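Local coordinates for protein PA_0080 (Pseudomonas aeruginosa, PDB 3ZHN) that is a lipoprotein of the type VI secretion system that probably tethers the membrane complex of the secretion machinery to the outer membrane, at residues V34-A39 with T139-I144. Numbering follows the deposited sequence.
Sequences VIWLHA and TSHLDI
Residues 34-39 and 139-144 run parallel, their axes 8° apart in direction and 4.7 Å at closest approach, and five backbone hydrogen bonds zip them together, from Val-34 N to Ser-140 O through to His-38 N to Ile-144 O. The face carrying Val-34, Trp-36, His-38, His-141 and Asp-143 is mixed, with aromatic, polar and charged groups beside the valine. Here His-38 NE2 donates to Asp-143 OD1 at 2.7 Å, almost straight at 166°; OD1 lies practically in the imidazole plane, while NE2 comes to it from the anti side, 29° out of the carboxylate plane. His-38 ND1 is hydrogen-bonded to Glu-100 OE1, fixing the ring's rotation from its other nitrogen, while Arg-156 forms a salt bridge to the same Asp-143 OD1 and a cation-pi contact with Trp-36. The edge of the six-membered ring of Trp-36 is turned to the face of His-141 in an offset edge-to-face pair, with centroids 5.5 Å apart. That imidazole also receives Val-34 CB over a face, 3.9 Å from its centroid; CG2 of Val-34, set anti to the carbonyl carbon, approaches His-141 NE2 at 3.4 Å. On the face of Ile-35, Leu-37, Leu-142 and Ile-144 the contacts are aliphatic: Ile-144 CD1 reaches Ile-35 CG2 at 3.8 Å, and Ile-144 CB meets Leu-37 CD2 at 4.1 Å. Strands 100-107 and 151-155 flank this central, parallel pairing of a mixed four-stranded sheet in the beta-sandwich characteristic of TssJ lipoproteins.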
loop_
_atom_site.group_PDB
_atom_site.type_symbol
_atom_site.label_atom_id
_atom_site.label_comp_id
_atom_site.label_asym_id
_atom_site.label_seq_id
_atom_site.Cartn_x
_atom_site.Cartn_y
_atom_site.Cartn_z
ATOM N N VAL A 34 -10.087 5.336 5.711
ATOM C CA VAL A 34 -10.754 5.027 4.503
ATOM C C VAL A 34 -9.801 5.281 3.347
ATOM O O VAL A 34 -9.218 6.369 3.265
ATOM C CB VAL A 34 -12.064 5.804 4.274
ATOM C CG1 VAL A 34 -12.807 5.226 3.071
ATOM C CG2 VAL A 34 -12.991 5.687 5.498
ATOM N N ILE A 35 -9.635 4.266 2.491
ATOM C CA ILE A 35 -8.801 4.362 1.337
ATOM C C ILE A 35 -9.620 4.094 0.101
ATOM O O ILE A 35 -10.267 3.012 -0.009
ATOM C CB ILE A 35 -7.649 3.342 1.371
ATOM C CG1 ILE A 35 -6.667 3.677 2.525
ATOM C CG2 ILE A 35 -6.886 3.293 0.020
ATOM C CD1 ILE A 35 -5.707 2.545 2.823
ATOM N N TRP A 36 -9.530 5.053 -0.816
ATOM C CA TRP A 36 -10.031 4.856 -2.160
ATOM C C TRP A 36 -8.855 4.519 -3.046
ATOM O O TRP A 36 -7.919 5.350 -3.225
ATOM C CB TRP A 36 -10.737 6.080 -2.702
ATOM C CG TRP A 36 -12.059 6.314 -2.092
ATOM C CD1 TRP A 36 -13.312 5.924 -2.584
ATOM C CD2 TRP A 36 -12.314 7.041 -0.888
ATOM N NE1 TRP A 36 -14.300 6.385 -1.763
ATOM C CE2 TRP A 36 -13.713 7.025 -0.695
ATOM C CE3 TRP A 36 -11.499 7.676 0.061
ATOM C CZ2 TRP A 36 -14.322 7.655 0.369
ATOM C CZ3 TRP A 36 -12.127 8.311 1.131
ATOM C CH2 TRP A 36 -13.523 8.292 1.268
ATOM N N LEU A 37 -8.899 3.319 -3.629
ATOM C CA LEU A 37 -7.823 2.811 -4.502
ATOM C C LEU A 37 -8.239 3.030 -5.944
ATOM O O LEU A 37 -9.311 2.591 -6.337
ATOM C CB LEU A 37 -7.616 1.294 -4.292
ATOM C CG LEU A 37 -7.161 0.706 -2.937
ATOM C CD1 LEU A 37 -7.217 -0.809 -2.999
ATOM C CD2 LEU A 37 -5.745 1.170 -2.674
ATOM N N HIS A 38 -7.384 3.688 -6.740
ATOM C CA HIS A 38 -7.672 3.996 -8.101
ATOM C C HIS A 38 -6.584 3.378 -8.944
ATOM O O HIS A 38 -5.439 3.829 -8.922
ATOM C CB HIS A 38 -7.647 5.535 -8.328
ATOM C CG HIS A 38 -8.424 6.303 -7.347
ATOM N ND1 HIS A 38 -9.809 6.327 -7.305
ATOM C CD2 HIS A 38 -7.998 7.102 -6.349
ATOM C CE1 HIS A 38 -10.198 7.096 -6.309
ATOM N NE2 HIS A 38 -9.125 7.552 -5.689
ATOM N N ALA A 39 -6.932 2.307 -9.662
ATOM C CA ALA A 39 -5.972 1.664 -10.541
ATOM C C ALA A 39 -6.055 2.342 -11.888
ATOM O O ALA A 39 -7.109 2.328 -12.532
ATOM C CB ALA A 39 -6.258 0.170 -10.651
ATOM N N THR A 139 -9.396 10.170 12.332
ATOM C CA THR A 139 -9.864 9.666 11.040
ATOM C C THR A 139 -8.980 10.165 9.942
ATOM O O THR A 139 -8.733 11.314 9.873
ATOM C CB THR A 139 -11.328 10.056 10.798
ATOM O OG1 THR A 139 -12.129 9.349 11.741
ATOM C CG2 THR A 139 -11.777 9.747 9.370
ATOM N N SER A 140 -8.497 9.246 9.100
ATOM C CA SER A 140 -7.724 9.569 7.911
ATOM C C SER A 140 -8.392 9.011 6.679
ATOM O O SER A 140 -8.687 7.832 6.633
ATOM C CB SER A 140 -6.274 9.008 8.020
ATOM O OG SER A 140 -5.530 9.573 9.068
ATOM N N HIS A 141 -8.553 9.845 5.664
ATOM C CA HIS A 141 -9.089 9.470 4.363
ATOM C C HIS A 141 -7.990 9.667 3.318
ATOM O O HIS A 141 -7.332 10.713 3.341
ATOM C CB HIS A 141 -10.378 10.226 4.019
ATOM C CG HIS A 141 -11.569 9.833 4.836
ATOM N ND1 HIS A 141 -12.850 10.266 4.528
ATOM C CD2 HIS A 141 -11.701 8.957 5.868
ATOM C CE1 HIS A 141 -13.699 9.744 5.389
ATOM N NE2 HIS A 141 -13.028 8.963 6.230
ATOM N N LEU A 142 -7.833 8.698 2.445
ATOM C CA LEU A 142 -6.716 8.665 1.495
ATOM C C LEU A 142 -7.259 8.263 0.138
ATOM O O LEU A 142 -8.022 7.331 -0.001
ATOM C CB LEU A 142 -5.660 7.716 1.949
ATOM C CG LEU A 142 -5.050 7.912 3.313
ATOM C CD1 LEU A 142 -4.240 6.729 3.688
ATOM C CD2 LEU A 142 -4.127 9.113 3.316
ATOM N N ASP A 143 -6.698 8.904 -0.881
ATOM C CA ASP A 143 -6.853 8.481 -2.276
ATOM C C ASP A 143 -5.499 7.946 -2.683
ATOM O O ASP A 143 -4.470 8.706 -2.705
ATOM C CB ASP A 143 -7.216 9.649 -3.172
ATOM C CG ASP A 143 -8.736 9.941 -3.098
ATOM O OD1 ASP A 143 -9.541 9.083 -3.529
ATOM O OD2 ASP A 143 -9.107 11.005 -2.593
ATOM N N ILE A 144 -5.490 6.643 -3.039
ATOM C CA ILE A 144 -4.244 5.984 -3.410
ATOM C C ILE A 144 -4.375 5.571 -4.881
ATOM O O ILE A 144 -5.249 4.766 -5.229
ATOM C CB ILE A 144 -3.903 4.828 -2.491
ATOM C CG1 ILE A 144 -3.706 5.374 -1.062
ATOM C CG2 ILE A 144 -2.631 4.128 -2.958
ATOM C CD1 ILE A 144 -3.304 4.418 -0.004
#